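Local atomic coordinates of transcriptional regulator, crp family (Thermotoga maritima, PDB entry 1O5L), a protein that probably binds DNA as a transcription factor of the Crp family, pairing a cyclic nucleotide-binding-type domain with a helix-turn-helix domain. Residues 40-53 against 65-79. Residues are numbered along the deposited sequence; the frame is centred on the assembly and turned at random.
Sequences IEDVLILLEGTLKT and IDEIKPVQIIASGFI
T53 O takes the N-H of I65 (2.7 Å) and, more weakly, that of D66, a classic beta bulge opposite T53, while T53 N bonds to D66 O. Beta-branched T53 suits this strand, its CG2 lying 3.7 Å from I68 CD1. I68 pairs with L51 through two backbone bonds, and its CG2 meets L46 CD2. K69 bends at chi2 (-80°) and brings NZ within 3.0 Å of T50 OG1, which also bonds to E94; a valine here would probably leave the ammonium and E94 without this shared hydroxyl. P70, lacking an N-H, sets its ring against the 47-49 backbone, CD 3.3 Å from G49 O; a cis peptide then leads to V71, whose CG1 meets I45 CG2. I73 sets CG1 obliquely against I45 CG1, and I74 N donates almost straight (172°) to L44 O. I74 CD1 presses tightly on L51 CD1 (3.4 Å), joining the two sheets of the jelly roll inside the barrel. A water bridges I74 O and L44 N. Beyond, F78 CB meets I40 CD1, and I79 packs on I40 and V43. Strand 96-102 flanks strand 42-48, I73 touches F120 of helix 114-139, and the F78 ring meets F128 of the second subunit.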
loop_
_atom_site.group_PDB
_atom_site.type_symbol
_atom_site.label_atom_id
_atom_site.label_comp_id
_atom_site.label_asym_id
_atom_site.label_seq_id
_atom_site.Cartn_x
_atom_site.Cartn_y
_atom_site.Cartn_z
ATOM N N ILE A 40 -2.897 -9.827 12.335
ATOM C CA ILE A 40 -3.333 -8.446 12.489
ATOM C C ILE A 40 -4.836 -8.493 12.545
ATOM O O ILE A 40 -5.507 -8.770 11.536
ATOM C CB ILE A 40 -2.871 -7.544 11.318
ATOM C CG1 ILE A 40 -1.354 -7.584 11.190
ATOM C CG2 ILE A 40 -3.425 -6.104 11.501
ATOM C CD1 ILE A 40 -0.763 -6.567 10.212
ATOM N N GLU A 41 -5.368 -8.253 13.736
ATOM C CA GLU A 41 -6.812 -8.211 13.925
ATOM C C GLU A 41 -7.353 -6.785 14.133
ATOM O O GLU A 41 -8.335 -6.395 13.545
ATOM C CB GLU A 41 -7.183 -9.167 15.056
ATOM C CG GLU A 41 -7.085 -10.613 14.579
ATOM C CD GLU A 41 -6.792 -11.630 15.668
ATOM O OE1 GLU A 41 -6.397 -11.240 16.792
ATOM O OE2 GLU A 41 -6.957 -12.846 15.388
ATOM N N ASP A 42 -6.719 -6.012 14.976
ATOM C CA ASP A 42 -7.114 -4.644 15.188
ATOM C C ASP A 42 -6.077 -3.752 14.531
ATOM O O ASP A 42 -4.892 -4.135 14.394
ATOM C CB ASP A 42 -7.161 -4.359 16.676
ATOM C CG ASP A 42 -8.396 -4.931 17.356
ATOM O OD1 ASP A 42 -9.356 -5.522 16.807
ATOM O OD2 ASP A 42 -8.476 -4.753 18.587
ATOM N N VAL A 43 -6.529 -2.569 14.121
ATOM C CA VAL A 43 -5.655 -1.490 13.704
ATOM C C VAL A 43 -5.061 -0.841 14.983
ATOM O O VAL A 43 -5.790 -0.404 15.907
ATOM C CB VAL A 43 -6.448 -0.443 12.883
ATOM C CG1 VAL A 43 -5.564 0.734 12.480
ATOM C CG2 VAL A 43 -7.105 -1.092 11.663
ATOM N N LEU A 44 -3.737 -0.776 15.031
ATOM C CA LEU A 44 -3.018 -0.251 16.196
ATOM C C LEU A 44 -2.454 1.136 15.889
ATOM O O LEU A 44 -1.826 1.337 14.843
ATOM C CB LEU A 44 -1.890 -1.209 16.584
ATOM C CG LEU A 44 -2.252 -2.682 16.836
ATOM C CD1 LEU A 44 -1.056 -3.396 17.368
ATOM C CD2 LEU A 44 -3.456 -2.887 17.829
ATOM N N ILE A 45 -2.679 2.090 16.800
ATOM C CA ILE A 45 -2.154 3.451 16.664
ATOM C C ILE A 45 -1.350 3.817 17.909
ATOM O O ILE A 45 -1.876 3.753 19.024
ATOM C CB ILE A 45 -3.328 4.483 16.435
ATOM C CG1 ILE A 45 -4.140 4.117 15.185
ATOM C CG2 ILE A 45 -2.795 5.921 16.308
ATOM C CD1 ILE A 45 -5.410 4.947 15.024
ATOM N N LEU A 46 -0.095 4.210 17.717
ATOM C CA LEU A 46 0.754 4.666 18.812
ATOM C C LEU A 46 0.381 6.087 19.230
ATOM O O LEU A 46 0.566 7.048 18.452
ATOM C CB LEU A 46 2.242 4.647 18.429
ATOM C CG LEU A 46 3.217 5.115 19.502
ATOM C CD1 LEU A 46 3.206 4.143 20.687
ATOM C CD2 LEU A 46 4.661 5.246 18.938
ATOM N N LEU A 47 -0.064 6.187 20.484
ATOM C CA LEU A 47 -0.571 7.412 21.087
ATOM C C LEU A 47 0.533 8.189 21.762
ATOM O O LEU A 47 0.602 9.411 21.629
ATOM C CB LEU A 47 -1.628 7.078 22.162
ATOM C CG LEU A 47 -2.947 6.473 21.660
ATOM C CD1 LEU A 47 -3.815 6.004 22.828
ATOM C CD2 LEU A 47 -3.691 7.484 20.772
ATOM N N GLU A 48 1.350 7.474 22.538
ATOM C CA GLU A 48 2.460 8.060 23.254
ATOM C C GLU A 48 3.537 7.025 23.561
ATOM O O GLU A 48 3.240 5.835 23.682
ATOM C CB GLU A 48 2.014 8.765 24.529
ATOM C CG GLU A 48 0.856 8.161 25.283
ATOM C CD GLU A 48 0.510 8.984 26.533
ATOM O OE1 GLU A 48 1.294 8.918 27.527
ATOM O OE2 GLU A 48 -0.521 9.725 26.494
ATOM N N GLY A 49 4.783 7.501 23.675
ATOM C CA GLY A 49 5.939 6.647 23.901
ATOM C C GLY A 49 6.771 6.424 22.640
ATOM O O GLY A 49 6.895 7.315 21.796
ATOM N N THR A 50 7.370 5.242 22.536
ATOM C CA THR A 50 8.260 4.895 21.430
ATOM C C THR A 50 8.294 3.369 21.281
ATOM O O THR A 50 8.487 2.641 22.264
ATOM C CB THR A 50 9.724 5.411 21.682
ATOM O OG1 THR A 50 9.752 6.816 21.954
ATOM C CG2 THR A 50 10.568 5.305 20.427
ATOM N N LEU A 51 8.142 2.897 20.042
ATOM C CA LEU A 51 8.238 1.485 19.733
ATOM C C LEU A 51 9.489 1.204 18.908
ATOM O O LEU A 51 10.004 2.104 18.240
ATOM C CB LEU A 51 7.002 1.035 18.976
ATOM C CG LEU A 51 5.676 1.415 19.634
ATOM C CD1 LEU A 51 4.547 0.936 18.789
ATOM C CD2 LEU A 51 5.589 0.829 21.048
ATOM N N LYS A 52 9.967 -0.043 18.978
ATOM C CA LYS A 52 11.046 -0.568 18.118
ATOM C C LYS A 52 10.553 -1.736 17.276
ATOM O O LYS A 52 9.840 -2.620 17.773
ATOM C CB LYS A 52 12.226 -1.022 18.970
ATOM C CG LYS A 52 13.050 0.149 19.471
ATOM C CD LYS A 52 13.416 0.038 20.923
ATOM C CE LYS A 52 14.480 -1.031 21.174
ATOM N NZ LYS A 52 15.530 -0.492 22.125
ATOM N N THR A 53 10.901 -1.723 15.993
ATOM C CA THR A 53 10.583 -2.825 15.112
ATOM C C THR A 53 11.863 -3.613 14.870
ATOM O O THR A 53 12.905 -3.024 14.553
ATOM C CB THR A 53 9.934 -2.355 13.781
ATOM O OG1 THR A 53 10.759 -1.405 13.089
ATOM C CG2 THR A 53 8.623 -1.622 14.019
ATOM N N ILE A 65 15.059 -2.544 13.017
ATOM C CA ILE A 65 14.750 -2.031 11.687
ATOM C C ILE A 65 14.442 -0.544 11.763
ATOM O O ILE A 65 14.917 0.232 10.953
ATOM C CB ILE A 65 13.503 -2.829 11.116
ATOM C CG1 ILE A 65 13.868 -4.300 10.848
ATOM C CG2 ILE A 65 12.926 -2.214 9.842
ATOM C CD1 ILE A 65 15.185 -4.519 10.105
ATOM N N ASP A 66 13.590 -0.164 12.708
ATOM C CA ASP A 66 13.178 1.213 12.862
ATOM C C ASP A 66 12.676 1.502 14.265
ATOM O O ASP A 66 12.550 0.611 15.105
ATOM C CB ASP A 66 12.066 1.544 11.850
ATOM C CG ASP A 66 12.201 2.949 11.240
ATOM O OD1 ASP A 66 12.927 3.826 11.797
ATOM O OD2 ASP A 66 11.616 3.249 10.172
ATOM N N GLU A 67 12.409 2.785 14.485
ATOM C CA GLU A 67 11.637 3.265 15.609
ATOM C C GLU A 67 10.286 3.760 15.131
ATOM O O GLU A 67 10.158 4.176 13.988
ATOM C CB GLU A 67 12.360 4.427 16.289
ATOM C CG GLU A 67 13.451 3.981 17.225
ATOM C CD GLU A 67 14.008 5.102 18.090
ATOM O OE1 GLU A 67 13.524 6.267 17.984
ATOM O OE2 GLU A 67 14.932 4.800 18.887
ATOM N N ILE A 68 9.279 3.734 16.015
ATOM C CA ILE A 68 7.990 4.394 15.750
ATOM C C ILE A 68 7.712 5.428 16.831
ATOM O O ILE A 68 7.720 5.101 18.000
ATOM C CB ILE A 68 6.865 3.383 15.701
ATOM C CG1 ILE A 68 7.247 2.207 14.786
ATOM C CG2 ILE A 68 5.522 4.060 15.229
ATOM C CD1 ILE A 68 6.210 1.068 14.796
ATOM N N LYS A 69 7.512 6.677 16.423
ATOM C CA LYS A 69 7.135 7.761 17.319
ATOM C C LYS A 69 5.656 8.077 17.105
ATOM O O LYS A 69 5.104 7.758 16.053
ATOM C CB LYS A 69 7.973 9.004 17.041
ATOM C CG LYS A 69 9.480 8.852 17.304
ATOM C CD LYS A 69 9.776 8.986 18.802
ATOM C CE LYS A 69 11.272 9.040 19.114
ATOM N NZ LYS A 69 11.531 8.756 20.578
ATOM N N PRO A 70 4.999 8.682 18.096
ATOM C CA PRO A 70 3.590 8.988 17.969
ATOM C C PRO A 70 3.349 10.201 17.046
ATOM O O PRO A 70 4.233 11.000 16.904
ATOM C CB PRO A 70 3.158 9.271 19.411
ATOM C CG PRO A 70 4.399 9.176 20.267
ATOM C CD PRO A 70 5.558 9.139 19.379
ATOM N N VAL A 71 2.188 10.350 16.396
ATOM C CA VAL A 71 1.048 9.448 16.451
ATOM C C VAL A 71 0.915 8.813 15.089
ATOM O O VAL A 71 0.704 9.507 14.118
ATOM C CB VAL A 71 -0.261 10.225 16.740
ATOM C CG1 VAL A 71 -1.409 9.306 16.886
ATOM C CG2 VAL A 71 -0.120 11.088 17.990
ATOM N N GLN A 72 0.969 7.485 15.036
ATOM C CA GLN A 72 1.038 6.730 13.779
ATOM C C GLN A 72 0.326 5.397 13.860
ATOM O O GLN A 72 0.386 4.746 14.896
ATOM C CB GLN A 72 2.503 6.351 13.488
ATOM C CG GLN A 72 3.310 7.368 12.808
ATOM C CD GLN A 72 4.686 6.782 12.455
ATOM O OE1 GLN A 72 4.775 5.806 11.667
ATOM N NE2 GLN A 72 5.765 7.349 13.061
ATOM N N ILE A 73 -0.251 4.964 12.732
ATOM C CA ILE A 73 -0.718 3.576 12.558
ATOM C C ILE A 73 0.482 2.638 12.387
ATOM O O ILE A 73 1.393 2.938 11.648
ATOM C CB ILE A 73 -1.654 3.425 11.333
ATOM C CG1 ILE A 73 -2.864 4.356 11.440
ATOM C CG2 ILE A 73 -2.149 1.945 11.211
ATOM C CD1 ILE A 73 -3.545 4.653 10.119
ATOM N N ILE A 74 0.457 1.508 13.079
ATOM C CA ILE A 74 1.462 0.471 12.972
ATOM C C ILE A 74 1.189 -0.576 11.839
ATOM O O ILE A 74 0.138 -1.221 11.815
ATOM C CB ILE A 74 1.559 -0.248 14.322
ATOM C CG1 ILE A 74 2.001 0.761 15.385
ATOM C CG2 ILE A 74 2.514 -1.471 14.228
ATOM C CD1 ILE A 74 1.824 0.278 16.782
ATOM N N ALA A 75 2.172 -0.764 10.957
ATOM C CA ALA A 75 2.141 -1.791 9.913
ATOM C C ALA A 75 0.924 -1.602 9.032
ATOM O O ALA A 75 0.234 -2.557 8.696
ATOM C CB ALA A 75 2.163 -3.213 10.526
ATOM N N SER A 76 0.712 -0.352 8.638
ATOM C CA SER A 76 -0.488 0.076 7.929
ATOM C C SER A 76 -0.703 -0.655 6.593
ATOM O O SER A 76 -1.822 -1.070 6.253
ATOM C CB SER A 76 -0.459 1.617 7.759
ATOM O OG SER A 76 0.433 2.040 6.731
ATOM N N GLY A 77 0.362 -0.802 5.831
ATOM C CA GLY A 77 0.305 -1.539 4.563
ATOM C C GLY A 77 0.020 -3.046 4.635
ATOM O O GLY A 77 -0.210 -3.671 3.609
ATOM N N PHE A 78 0.039 -3.618 5.843
ATOM C CA PHE A 78 -0.148 -5.060 6.030
ATOM C C PHE A 78 -1.549 -5.386 6.555
ATOM O O PHE A 78 -1.981 -6.543 6.508
ATOM C CB PHE A 78 0.937 -5.616 6.973
ATOM C CG PHE A 78 2.338 -5.538 6.407
ATOM C CD1 PHE A 78 2.819 -6.536 5.580
ATOM C CD2 PHE A 78 3.167 -4.474 6.716
ATOM C CE1 PHE A 78 4.130 -6.470 5.036
ATOM C CE2 PHE A 78 4.485 -4.393 6.178
ATOM C CZ PHE A 78 4.961 -5.387 5.347
ATOM N N ILE A 79 -2.263 -4.363 7.027
ATOM C CA ILE A 79 -3.534 -4.579 7.729
ATOM C C ILE A 79 -4.529 -5.313 6.871
ATOM O O ILE A 79 -5.091 -6.321 7.319
ATOM C CB ILE A 79 -4.125 -3.240 8.258
ATOM C CG1 ILE A 79 -3.218 -2.633 9.335
ATOM C CG2 ILE A 79 -5.517 -3.454 8.848
ATOM C CD1 ILE A 79 -3.470 -1.130 9.580
HETATM O O HOH W 1 -1.979 -2.120 13.119
#